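Local coordinates for protein aminoglycoside phosphotransferase (Streptomyces rimosus, PDB 6FUC) that probably uses a nucleotide to phosphorylate streptomycin, an aminoglycoside phosphotransferase reaction that confers antibiotic resistance, at residues Ile195-Asp198 and Asp203-Gly206; Thr5-Leu10 and Ala31-Ala36; Leu210-Arg215 and His265-Thr270; Asp58-Leu63 and Pro71-Trp76; Ala223-Thr228 and Glu245-Arg250. All blocks are in the same frame, centred on the assembly; numbering follows the deposited sequence. Where two conformers were deposited one is given.

How the contacts relate
Contacts 2 and 5 are buried and purely apolar, both built round phenylalanines, yet they lie on opposite sides of the chain's centre: contact 2 puts the N-terminal helix on the five-stranded sheet, contact 5 pairs two helices of the other lobe. Contacts 1, 3 and 4 are partly buried and use polar atoms as well. Contact 1 is a backbone-bonded hairpin, contact 3 an arginine-threonine grip, and contact 4 a valine contact with a water bridge. Contacts 2 and 4 reach the same sheet. Contact 1 meets contact 5 through Ile-195 and Leu-225, and contact 3 meets contact 4 through a probable hydrogen bond from Arg-59 to the carbonyl of Leu-213.

Contact 1: Ile195-Asp198 and Asp203-Gly206; sequences IILD and DVAG
Ile-196 pairs with two residues at once, Ala-205 and Gly-206, which makes a classic beta bulge in the antiparallel hairpin of strands 195-197 and 204-207. In the kinase-like fold this hairpin lies between the catalytic-loop region and the segment equivalent to the kinase DFG motif. The carbonyl oxygen Ile-196 O takes both N-H groups from the same face of its plane: Ala-205 N at 2.7 Å, and Gly-206 N at 3.3 Å. In return Ile-196 N donates an almost straight bond to Gly-206 O (2.9 Å, 164° at the hydrogen). Further on, Asp-198 N is bound to Asp-203 O at 2.8 Å, and the CA-H of Leu-197 also leans on that oxygen.

The extra residue fits because Ala-205 takes up a helical backbone conformation, while the nearly extended Gly-206 has a phi of 171° that other residues adopt with difficulty. The small methyl of Ala-205 lies 4.2 Å from CG2 of Ile-196. Away from Ala-205, the ends of the branched chains touch: CG2 of Val-204 is 4.1 Å from CG2 of Ile-195 and 4.2 Å from CD2 of Leu-197. Beta-branched isoleucine and valine suit extended strands. Val-204 passes on to Ile-110 and Ala-113 of helix 100-117, and Ile-195 and Leu-197 bond through their backbones to Ala-95 and Ile-93.

Beyond the strands, Asp-198 OD1 accepts from the backbone N of Asp-200 and Thr-201, and Thr-201 OG1 bonds to Asp-203 N, which supports the turn. Asp-203 OD1 takes Val-204 N at 2.7 Å on its anti side, well out of the carboxylate plane.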
# COMPACT_ATOMS: atom_id res chain seq x y z
N ILE A 195 0.54 4.61 6.27
CA ILE A 195 1.39 4.66 7.48
C ILE A 195 0.62 5.53 8.47
O ILE A 195 0.37 6.69 8.20
CB ILE A 195 2.77 5.25 7.18
CG1 ILE A 195 3.47 4.48 6.04
CG2 ILE A 195 3.57 5.30 8.44
CD1 ILE A 195 4.71 5.12 5.60
N ILE A 196 0.25 4.96 9.61
CA ILE A 196 -0.51 5.68 10.63
C ILE A 196 0.48 6.14 11.69
O ILE A 196 1.27 5.33 12.20
CB ILE A 196 -1.60 4.83 11.24
CG1 ILE A 196 -2.51 4.23 10.16
CG2 ILE A 196 -2.43 5.68 12.21
CD1 ILE A 196 -3.15 5.19 9.18
N LEU A 197 0.40 7.41 12.05
CA LEU A 197 1.31 8.02 13.04
C LEU A 197 0.58 8.23 14.35
O LEU A 197 -0.60 8.60 14.40
CB LEU A 197 1.80 9.39 12.54
CG LEU A 197 2.47 9.36 11.17
CD1 LEU A 197 2.88 10.76 10.75
CD2 LEU A 197 3.63 8.43 11.10
N ASP A 198 1.32 8.03 15.45
CA ASP A 198 0.80 8.39 16.76
C ASP A 198 0.76 9.92 16.86
O ASP A 198 1.75 10.57 16.62
CB ASP A 198 1.73 7.82 17.84
CG ASP A 198 1.31 8.10 19.24
OD1 ASP A 198 1.10 9.25 19.66
OD2 ASP A 198 1.17 7.11 20.00
N ASP A 203 5.69 8.93 16.41
CA ASP A 203 6.17 7.64 15.99
C ASP A 203 5.14 6.95 15.10
O ASP A 203 4.02 7.42 14.98
CB ASP A 203 6.56 6.78 17.21
CG ASP A 203 7.52 5.69 16.96
OD1 ASP A 203 7.84 5.32 15.84
OD2 ASP A 203 8.02 5.12 18.02
N VAL A 204 5.51 5.83 14.49
CA VAL A 204 4.57 5.03 13.72
C VAL A 204 3.66 4.22 14.64
O VAL A 204 4.15 3.46 15.49
CB VAL A 204 5.35 4.13 12.74
CG1 VAL A 204 4.45 3.18 12.04
CG2 VAL A 204 6.05 4.99 11.70
N ALA A 205 2.38 4.38 14.49
CA ALA A 205 1.38 3.57 15.19
C ALA A 205 1.16 2.24 14.51
O ALA A 205 0.92 1.22 15.20
CB ALA A 205 0.05 4.32 15.29
N GLY A 206 1.17 2.20 13.19
CA GLY A 206 1.04 0.93 12.48
C GLY A 206 0.86 1.18 11.02
O GLY A 206 0.78 2.32 10.57

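Contact 2: Thr5-Leu10 and Ala31-Ala36; sequences TAFLTL and AVFRSA
The N-terminal helix 4-12 packs on the five-stranded antiparallel sheet of the smaller lobe, the kinase-like N-lobe, through Phe-7 and Leu-8 against Ala-31 and Phe-33 of strand 31-34. The axes of the two short segments, helix 5-10 and strand 31-34, run at 43° to each other and come within 10.6 Å, a spacing that large side chains must bridge. Phe-33 does so from the strand. Its ring reaches up between two consecutive helix residues, with CZ 3.9 Å from CB of Phe-7 and CE2 3.8 Å from CD2 of Leu-8, both approaching the ring obliquely. The Phe-7 ring meets the methyl of Ala-31 obliquely, CB of Ala-31 being 4.1 Å from Phe-7 CD2. Thus a long side chain of the helix is matched with a short one on the strand. With CG beside the backbone N (chi1 -68°), Phe-7 sends its ring toward the sheet, where it also touches Cys-44 of the next strand. Leu-4 and Leu-11 of the same helix add to the cover over Phe-33, and Trp-20 touches Leu-8. No hydrogen bond crosses the contact, so the two segments are joined by van der Waals contact and the exclusion of water from aromatic and aliphatic carbon.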
# COMPACT_ATOMS: atom_id res chain seq x y z
N THR A 5 -25.93 -1.94 -0.91
CA THR A 5 -26.88 -2.69 -0.13
C THR A 5 -26.39 -4.10 0.19
O THR A 5 -26.53 -4.51 1.35
CB THR A 5 -28.29 -2.53 -0.68
OG1 THR A 5 -28.67 -1.11 -0.66
CG2 THR A 5 -29.31 -3.33 0.16
N ALA A 6 -25.82 -4.82 -0.78
CA ALA A 6 -25.30 -6.14 -0.50
C ALA A 6 -24.18 -6.06 0.56
O ALA A 6 -24.12 -6.92 1.45
CB ALA A 6 -24.77 -6.80 -1.77
N PHE A 7 -23.32 -5.05 0.48
CA PHE A 7 -22.21 -4.96 1.40
C PHE A 7 -22.70 -4.63 2.81
O PHE A 7 -22.27 -5.26 3.78
CB PHE A 7 -21.24 -3.93 0.90
CG PHE A 7 -20.51 -4.29 -0.39
CD1 PHE A 7 -20.47 -5.59 -0.88
CD2 PHE A 7 -19.89 -3.29 -1.09
CE1 PHE A 7 -19.75 -5.86 -2.02
CE2 PHE A 7 -19.13 -3.55 -2.22
CZ PHE A 7 -19.12 -4.85 -2.69
N LEU A 8 -23.65 -3.72 2.90
CA LEU A 8 -24.15 -3.37 4.20
C LEU A 8 -24.91 -4.59 4.82
O LEU A 8 -24.88 -4.80 6.03
CB LEU A 8 -25.06 -2.12 4.15
CG LEU A 8 -24.23 -0.81 4.00
CD1 LEU A 8 -25.13 0.35 3.55
CD2 LEU A 8 -23.52 -0.46 5.29
N THR A 9 -25.50 -5.45 4.00
CA THR A 9 -26.13 -6.67 4.52
C THR A 9 -25.11 -7.56 5.23
O THR A 9 -25.36 -8.06 6.30
CB THR A 9 -26.87 -7.40 3.42
OG1 THR A 9 -27.90 -6.52 2.90
CG2 THR A 9 -27.53 -8.57 3.89
N LEU A 10 -23.97 -7.73 4.60
CA LEU A 10 -22.90 -8.49 5.22
C LEU A 10 -22.50 -7.86 6.53
O LEU A 10 -22.27 -8.56 7.52
CB LEU A 10 -21.63 -8.61 4.33
CG LEU A 10 -21.78 -9.43 3.06
CD1 LEU A 10 -20.57 -9.29 2.19
CD2 LEU A 10 -21.97 -10.89 3.45
N ALA A 31 -15.36 -1.31 -1.71
CA ALA A 31 -15.75 -0.21 -0.84
C ALA A 31 -15.20 -0.40 0.56
O ALA A 31 -15.13 -1.53 1.03
CB ALA A 31 -17.25 -0.17 -0.79
N VAL A 32 -14.86 0.70 1.20
CA VAL A 32 -14.35 0.70 2.59
C VAL A 32 -15.38 1.44 3.45
O VAL A 32 -15.92 2.51 3.10
CB VAL A 32 -12.96 1.32 2.68
CG1 VAL A 32 -12.48 1.45 4.13
CG2 VAL A 32 -11.99 0.47 1.87
N PHE A 33 -15.66 0.85 4.58
CA PHE A 33 -16.63 1.33 5.55
C PHE A 33 -15.95 1.50 6.89
O PHE A 33 -14.97 0.81 7.17
CB PHE A 33 -17.80 0.35 5.72
CG PHE A 33 -18.59 0.09 4.48
CD1 PHE A 33 -18.11 -0.78 3.50
CD2 PHE A 33 -19.79 0.71 4.27
CE1 PHE A 33 -18.86 -1.03 2.36
CE2 PHE A 33 -20.48 0.46 3.13
CZ PHE A 33 -20.05 -0.40 2.19
N ARG A 34 -16.51 2.33 7.75
CA ARG A 34 -16.02 2.53 9.12
C ARG A 34 -17.22 2.49 10.04
O ARG A 34 -18.29 2.99 9.68
CB ARG A 34 -15.23 3.85 9.26
CG ARG A 34 -14.49 4.00 10.57
CD ARG A 34 -13.52 5.18 10.55
NE ARG A 34 -14.36 6.37 10.51
N SER A 35 -17.05 1.94 11.22
CA SER A 35 -18.09 1.92 12.21
C SER A 35 -18.27 3.35 12.75
O SER A 35 -17.37 4.18 12.69
CB SER A 35 -17.74 0.95 13.33
OG SER A 35 -16.59 1.35 14.06
N ALA A 36 -19.45 3.61 13.32
CA ALA A 36 -19.75 4.94 13.82
C ALA A 36 -18.77 5.38 14.93
O ALA A 36 -18.44 6.57 15.04
CB ALA A 36 -21.16 5.00 14.31

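Contact 3: Leu210-Arg215 and His265-Thr270; sequences LGRLGR and HLDPLT
The flat guanidinium group of Arg-212 meets Thr-270 at its edge, end-on, using both terminal nitrogens. Arg-212 NH1 donates to Thr-270 OG1 at 2.8 Å, nearly straight (168°) and almost in the guanidinium plane. Arg-212 NH2 turns to the backbone carbonyl Thr-270 O at 3.0 Å; that oxygen too lies near the guanidinium plane, but the donor stands well above the carbonyl plane, 64° out of it. Outside the two segments, Trp-271 makes a cation-pi contact with this arginine. An arginine suits the place because its side chain, extended from CG to NE, can span from a turn to a distant chain end and offer several N-H groups in one plane.

The threonine is held in turn. Its OG1 lies between backbone N and carbonyl carbon (chi1 70°) and donates to Asp-267 O at 2.7 Å, while Thr-270 N bonds to the same carbonyl. With its proton committed there, the hydroxyl can accept from Arg-212. Asp-267 OD1, 4.2 Å from Arg-212 NH1, is too far for a salt bridge but probably adds a favourable electrostatic term; a water links the two, 2.9 Å from NH1 and 2.7 Å from OD1. The carboxylate's other oxygen accepts from the indole N-H of Trp-271.

Arg-212 belongs to a type I turn from Leu-210 to Leu-213, which starts within the segment equivalent to the kinase DFG motif, Leu-210 and Gly-211 probably holding its second and third places. Leu-210 and Leu-213 pack on helix 50-63, Arg-212 lies against Met-134 and Met-137 of helix 131-143, and Leu-269 rests on helix 161-168.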
# COMPACT_ATOMS: atom_id res chain seq x y z
N LEU A 210 -2.80 -3.64 3.69
CA LEU A 210 -1.75 -4.65 3.53
C LEU A 210 -1.99 -5.67 2.47
O LEU A 210 -1.33 -6.70 2.42
CB LEU A 210 -1.52 -5.30 4.90
CG LEU A 210 -0.98 -4.40 5.98
CD1 LEU A 210 -1.25 -4.92 7.36
CD2 LEU A 210 0.49 -4.18 5.80
N GLY A 211 -2.93 -5.40 1.55
CA GLY A 211 -3.33 -6.38 0.58
C GLY A 211 -2.30 -6.81 -0.43
O GLY A 211 -2.48 -7.84 -1.08
N ARG A 212 -1.19 -6.06 -0.58
CA ARG A 212 -0.07 -6.40 -1.46
C ARG A 212 1.16 -6.82 -0.70
O ARG A 212 2.23 -6.94 -1.32
CB ARG A 212 0.20 -5.26 -2.44
CG ARG A 212 -0.88 -5.12 -3.46
CD ARG A 212 -0.56 -3.98 -4.44
NE ARG A 212 -1.50 -3.99 -5.53
CZ ARG A 212 -1.24 -3.43 -6.71
NH1 ARG A 212 -0.13 -2.78 -6.91
NH2 ARG A 212 -2.14 -3.52 -7.68
N LEU A 213 1.09 -7.05 0.58
CA LEU A 213 2.27 -7.43 1.38
C LEU A 213 2.94 -8.65 0.75
O LEU A 213 2.28 -9.61 0.32
CB LEU A 213 1.80 -7.73 2.79
CG LEU A 213 2.86 -8.21 3.75
CD1 LEU A 213 2.86 -7.53 5.11
CD2 LEU A 213 3.07 -9.61 3.78
N GLY A 214 4.27 -8.64 0.73
CA GLY A 214 4.99 -9.83 0.29
C GLY A 214 6.37 -9.51 -0.15
O GLY A 214 6.77 -8.33 -0.25
N ARG A 215 7.14 -10.55 -0.50
CA ARG A 215 8.47 -10.38 -1.01
C ARG A 215 8.48 -9.45 -2.22
O ARG A 215 7.69 -9.62 -3.15
CB ARG A 215 9.03 -11.72 -1.50
CG ARG A 215 9.44 -12.66 -0.40
CD ARG A 215 10.32 -13.78 -0.89
NE ARG A 215 9.68 -14.75 -1.75
CZ ARG A 215 9.05 -15.83 -1.28
NH1 ARG A 215 8.92 -15.98 0.03
NH2 ARG A 215 8.55 -16.73 -2.09
N HIS A 265 7.33 4.19 -11.60
CA HIS A 265 6.65 4.20 -12.87
C HIS A 265 5.81 2.92 -13.15
O HIS A 265 4.78 3.01 -13.83
CB HIS A 265 7.64 4.41 -14.00
CG HIS A 265 8.18 5.81 -13.99
ND1 HIS A 265 9.15 6.22 -14.88
CD2 HIS A 265 7.90 6.88 -13.20
CE1 HIS A 265 9.43 7.49 -14.63
NE2 HIS A 265 8.70 7.92 -13.61
N LEU A 266 6.25 1.81 -12.57
CA LEU A 266 5.48 0.58 -12.74
C LEU A 266 4.18 0.66 -11.94
O LEU A 266 3.11 0.20 -12.40
CB LEU A 266 6.31 -0.62 -12.28
CG LEU A 266 5.60 -1.96 -12.33
CD1 LEU A 266 5.13 -2.35 -13.72
CD2 LEU A 266 6.52 -3.03 -11.73
N ASP A 267 4.25 1.14 -10.70
CA ASP A 267 3.15 0.97 -9.75
C ASP A 267 1.83 1.42 -10.33
O ASP A 267 0.83 0.67 -10.20
CB ASP A 267 3.50 1.67 -8.42
CG ASP A 267 2.53 1.23 -7.34
OD1 ASP A 267 2.85 0.12 -6.73
OD2 ASP A 267 1.51 1.89 -7.15
N PRO A 268 1.69 2.62 -10.91
CA PRO A 268 0.37 3.02 -11.34
C PRO A 268 -0.25 2.16 -12.41
O PRO A 268 -1.47 2.13 -12.58
CB PRO A 268 0.54 4.46 -11.82
CG PRO A 268 1.95 4.62 -12.02
CD PRO A 268 2.69 3.68 -11.12
N LEU A 269 0.56 1.46 -13.18
CA LEU A 269 0.12 0.58 -14.24
C LEU A 269 -0.52 -0.72 -13.71
O LEU A 269 -1.07 -1.47 -14.47
CB LEU A 269 1.28 0.27 -15.21
CG LEU A 269 1.94 1.48 -15.80
CD1 LEU A 269 3.12 1.02 -16.63
CD2 LEU A 269 1.01 2.33 -16.61
N THR A 270 -0.36 -0.98 -12.40
CA THR A 270 -0.78 -2.24 -11.81
C THR A 270 -2.15 -2.18 -11.14
O THR A 270 -2.62 -3.19 -10.65
CB THR A 270 0.23 -2.73 -10.75
OG1 THR A 270 0.19 -1.90 -9.60
CG2 THR A 270 1.60 -2.87 -11.29
O HOH W 1 1.38 -1.25 -4.98

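Contact 4: Asp58-Leu63 and Pro71-Trp76; sequences DRVSWL and PRVLDW
Val-60 and Val-73 carry the apolar part of this contact. CG1 of Val-60 lies 3.6 Å from CG2 of Val-73, and the same strand methyl comes within 4.2 Å of CB of Ser-61, so it sits against two consecutive helix residues. With CG1 of Val-60 anti to its backbone N (chi1 174°), that methyl points at the strand and also reaches CB of Pro-71 at 4.2 Å and Pro-71 O at 3.4 Å. Pro-71 itself packs on Leu-210. Valine suits both sides, being compact and branched close to the backbone, where helix and chain run near each other: the CA atoms of Ser-61 and Val-73 are 6.1 Å apart.

Helix 50-63 and strand 73-79 follow one another in the smaller lobe, the place that helix C and the next strand hold in protein kinases. Pro-71 closes the connection, just before the strand, which ends the five-stranded sheet and pairs with strand 82-88; a classic beta bulge, Leu-74 and Asp-75 both facing Leu-86, lies within this pairing.

The polar part is indirect. A water donates to Val-60 O at 2.9 Å and to Pro-71 O at 2.8 Å, joining two carbonyls that could not bond to each other.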
# COMPACT_ATOMS: atom_id res chain seq x y z
N ASP A 58 -5.49 -12.82 4.81
CA ASP A 58 -4.38 -13.67 5.21
C ASP A 58 -3.11 -12.88 5.55
O ASP A 58 -2.38 -13.23 6.48
CB ASP A 58 -4.12 -14.71 4.14
CG ASP A 58 -5.24 -15.71 3.93
OD1 ASP A 58 -6.13 -15.85 4.82
OD2 ASP A 58 -5.22 -16.38 2.88
N ARG A 59 -2.86 -11.82 4.78
CA ARG A 59 -1.71 -10.95 5.04
C ARG A 59 -1.84 -10.25 6.38
O ARG A 59 -0.89 -10.17 7.16
CB ARG A 59 -1.57 -9.98 3.90
CG ARG A 59 -0.94 -10.65 2.67
CD ARG A 59 -1.24 -9.88 1.39
NE ARG A 59 -0.42 -10.32 0.26
CZ ARG A 59 -0.73 -11.40 -0.43
NH1 ARG A 59 -1.78 -12.17 -0.14
NH2 ARG A 59 0.11 -11.80 -1.39
N VAL A 60 -3.03 -9.71 6.67
CA VAL A 60 -3.23 -8.99 7.94
C VAL A 60 -3.05 -9.97 9.10
O VAL A 60 -2.35 -9.69 10.09
CB VAL A 60 -4.63 -8.36 7.99
CG1 VAL A 60 -4.90 -7.74 9.35
CG2 VAL A 60 -4.82 -7.32 6.87
N SER A 61 -3.73 -11.15 8.99
CA SER A 61 -3.61 -12.11 10.06
C SER A 61 -2.20 -12.61 10.26
O SER A 61 -1.73 -12.77 11.38
CB SER A 61 -4.58 -13.23 9.79
OG SER A 61 -4.41 -14.20 10.56
N TRP A 62 -1.48 -12.89 9.18
CA TRP A 62 -0.10 -13.33 9.31
C TRP A 62 0.76 -12.23 9.94
O TRP A 62 1.59 -12.52 10.82
CB TRP A 62 0.46 -13.78 7.96
CG TRP A 62 1.88 -14.19 8.02
CD1 TRP A 62 2.38 -15.38 8.46
CD2 TRP A 62 3.04 -13.39 7.70
NE1 TRP A 62 3.74 -15.38 8.39
CE2 TRP A 62 4.18 -14.18 7.91
CE3 TRP A 62 3.21 -12.11 7.19
CZ2 TRP A 62 5.46 -13.72 7.63
CZ3 TRP A 62 4.49 -11.64 6.95
CH2 TRP A 62 5.57 -12.45 7.18
N LEU A 63 0.59 -11.00 9.49
CA LEU A 63 1.45 -9.93 10.03
C LEU A 63 1.25 -9.76 11.51
O LEU A 63 2.20 -9.38 12.23
CB LEU A 63 1.24 -8.61 9.28
CG LEU A 63 2.31 -7.56 9.53
CD1 LEU A 63 3.64 -7.94 8.90
CD2 LEU A 63 1.88 -6.22 9.03
N PRO A 71 -3.31 -3.77 11.71
CA PRO A 71 -4.67 -4.11 12.12
C PRO A 71 -4.76 -5.54 12.60
O PRO A 71 -3.87 -6.37 12.33
CB PRO A 71 -5.49 -3.88 10.87
CG PRO A 71 -4.61 -3.33 9.85
CD PRO A 71 -3.21 -3.66 10.25
N ARG A 72 -5.88 -5.86 13.24
CA ARG A 72 -6.25 -7.25 13.50
C ARG A 72 -7.51 -7.56 12.68
O ARG A 72 -8.38 -6.72 12.51
CB ARG A 72 -6.55 -7.47 14.98
CG ARG A 72 -5.31 -7.22 15.80
CD ARG A 72 -5.59 -7.21 17.30
NE ARG A 72 -6.43 -6.10 17.76
CZ ARG A 72 -7.72 -6.21 18.13
NH1 ARG A 72 -8.35 -5.12 18.61
NH2 ARG A 72 -8.39 -7.34 17.98
N VAL A 73 -7.58 -8.82 12.22
CA VAL A 73 -8.80 -9.29 11.58
C VAL A 73 -9.87 -9.57 12.64
O VAL A 73 -9.64 -10.41 13.51
CB VAL A 73 -8.56 -10.52 10.70
CG1 VAL A 73 -9.87 -10.98 10.09
CG2 VAL A 73 -7.51 -10.23 9.62
N LEU A 74 -11.01 -8.89 12.52
CA LEU A 74 -12.10 -9.08 13.47
C LEU A 74 -13.14 -10.05 12.93
O LEU A 74 -13.79 -10.72 13.73
CB LEU A 74 -12.73 -7.72 13.80
CG LEU A 74 -11.76 -6.73 14.48
CD1 LEU A 74 -12.41 -5.40 14.71
CD2 LEU A 74 -11.21 -7.28 15.77
N ASP A 75 -13.38 -10.06 11.62
CA ASP A 75 -14.33 -11.03 11.05
C ASP A 75 -14.07 -11.12 9.54
O ASP A 75 -13.47 -10.24 8.93
CB ASP A 75 -15.77 -10.70 11.37
CG ASP A 75 -16.70 -11.93 11.41
OD1 ASP A 75 -16.23 -13.07 11.16
OD2 ASP A 75 -17.92 -11.70 11.66
N TRP A 76 -14.62 -12.19 8.98
CA TRP A 76 -14.58 -12.49 7.56
C TRP A 76 -15.94 -13.05 7.17
O TRP A 76 -16.37 -14.01 7.83
CB TRP A 76 -13.47 -13.55 7.28
CG TRP A 76 -13.54 -14.13 5.90
CD1 TRP A 76 -13.92 -15.38 5.55
CD2 TRP A 76 -13.15 -13.46 4.69
NE1 TRP A 76 -13.83 -15.54 4.19
CE2 TRP A 76 -13.39 -14.36 3.64
CE3 TRP A 76 -12.62 -12.18 4.37
CZ2 TRP A 76 -13.06 -14.05 2.32
CZ3 TRP A 76 -12.35 -11.90 3.08
CH2 TRP A 76 -12.57 -12.81 2.08
O HOH W 2 -1.66 -6.98 10.80

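Contact 5: Ala223-Thr228 and Glu245-Arg250; sequences ALLFAT and EEFAAR
Between 223-228 and 245-250 the nearest CA atoms are those of Phe-226 and Phe-247, 9.1 Å apart, a distance the two aromatic side chains fill. The rings form an offset edge-to-face (T-shaped) pair: their centroids are 5.3 Å apart and their planes stand at 84°. Phe-226 offers its edge, and CE1 of that ring comes to 3.6 Å from CD1 of Phe-247, over one face of the latter. This brings the slightly positive ring hydrogens of one onto the electron-rich face of the other. The Phe-247 ring swings toward the opposite helix because CG lies anti to the backbone N (chi1 -172°). Its far end meets Leu-225, whose CD2 is 3.6 Å from CZ of Phe-247, approaching it obliquely while the two side chains cross at about a right angle.

These helices belong to the larger, mostly helical lobe of the kinase-like fold, after the catalytic region. Helix 100-117 packs alongside: Ile-110 touches both Leu-225 and Phe-247, and Trp-107 adds a second edge-to-face partner to Phe-247. Glu-260 of helix 257-266 borders Phe-226. Leucine and phenylalanine are apt for so buried a place, since neither brings a polar group needing a partner. The first helix is also tied to a loop by Thr-228: OG1 of Thr-228 donates to Leu-224 O at 2.8 Å and hydrogen-bonds to the backbone N of Leu-192.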
# COMPACT_ATOMS: atom_id res chain seq x y z
N ALA A 223 10.03 3.64 -3.28
CA ALA A 223 9.67 4.57 -4.35
C ALA A 223 8.38 5.31 -4.02
O ALA A 223 8.23 6.51 -4.29
CB ALA A 223 9.54 3.85 -5.67
N LEU A 224 7.40 4.58 -3.52
CA LEU A 224 6.07 5.18 -3.22
C LEU A 224 6.12 6.07 -2.01
O LEU A 224 5.50 7.12 -1.98
CB LEU A 224 5.03 4.09 -3.03
CG LEU A 224 4.81 3.09 -4.16
CD1 LEU A 224 3.67 2.20 -3.86
CD2 LEU A 224 4.93 3.60 -5.53
N LEU A 225 6.88 5.66 -1.01
CA LEU A 225 7.03 6.46 0.19
C LEU A 225 7.70 7.81 -0.17
O LEU A 225 7.22 8.87 0.22
CB LEU A 225 7.82 5.72 1.20
CG LEU A 225 8.14 6.52 2.46
CD1 LEU A 225 6.97 7.10 3.21
CD2 LEU A 225 8.96 5.66 3.37
N PHE A 226 8.78 7.75 -0.92
CA PHE A 226 9.49 8.97 -1.25
C PHE A 226 8.64 9.86 -2.13
O PHE A 226 8.64 11.10 -1.91
CB PHE A 226 10.80 8.67 -1.94
CG PHE A 226 11.83 8.01 -1.10
CD1 PHE A 226 11.74 7.98 0.26
CD2 PHE A 226 12.99 7.47 -1.69
CE1 PHE A 226 12.72 7.41 1.04
CE2 PHE A 226 13.96 6.89 -0.93
CZ PHE A 226 13.86 6.85 0.46
N ALA A 227 7.97 9.32 -3.14
CA ALA A 227 7.19 10.19 -4.05
C ALA A 227 6.05 10.83 -3.31
O ALA A 227 5.77 12.00 -3.51
CB ALA A 227 6.69 9.33 -5.20
N THR A 228 5.36 10.09 -2.44
CA THR A 228 4.24 10.69 -1.73
C THR A 228 4.71 11.68 -0.68
O THR A 228 4.10 12.72 -0.47
CB THR A 228 3.25 9.66 -1.23
OG1 THR A 228 3.88 8.72 -0.31
CG2 THR A 228 2.61 8.93 -2.35
N GLU A 245 18.07 11.14 1.01
CA GLU A 245 19.40 10.73 1.47
C GLU A 245 19.41 10.48 2.96
O GLU A 245 19.98 9.52 3.43
CB GLU A 245 20.51 11.78 1.14
N GLU A 246 18.75 11.32 3.71
CA GLU A 246 18.76 11.10 5.17
C GLU A 246 17.90 9.87 5.56
O GLU A 246 18.32 9.11 6.45
CB GLU A 246 18.23 12.30 5.89
CG GLU A 246 19.10 13.53 5.68
CD GLU A 246 19.01 14.56 6.74
OE1 GLU A 246 18.25 14.39 7.73
OE2 GLU A 246 19.75 15.55 6.59
N PHE A 247 16.77 9.66 4.87
CA PHE A 247 15.97 8.42 5.12
C PHE A 247 16.87 7.21 4.84
O PHE A 247 16.93 6.28 5.61
CB PHE A 247 14.77 8.43 4.23
CG PHE A 247 13.81 7.32 4.53
CD1 PHE A 247 14.08 6.04 4.13
CD2 PHE A 247 12.67 7.56 5.29
CE1 PHE A 247 13.10 5.03 4.42
CE2 PHE A 247 11.78 6.58 5.58
CZ PHE A 247 12.00 5.31 5.17
N ALA A 248 17.55 7.23 3.70
CA ALA A 248 18.35 6.09 3.30
C ALA A 248 19.47 5.78 4.28
O ALA A 248 19.80 4.62 4.56
CB ALA A 248 18.90 6.27 1.89
N ALA A 249 20.08 6.83 4.78
CA ALA A 249 21.13 6.68 5.78
C ALA A 249 20.55 6.06 7.06
O ALA A 249 21.18 5.24 7.71
CB ALA A 249 21.82 8.01 6.08
N ARG A 250 19.38 6.51 7.48
CA ARG A 250 18.78 5.97 8.69
C ARG A 250 18.29 4.49 8.51
O ARG A 250 18.48 3.66 9.39
CB ARG A 250 17.56 6.85 9.10
CG ARG A 250 16.86 6.41 10.38
CD ARG A 250 17.68 6.69 11.59
NE ARG A 250 17.00 6.20 12.78
CZ ARG A 250 17.32 6.56 13.99
NH1 ARG A 250 18.36 7.35 14.20
NH2 ARG A 250 16.66 6.03 15.00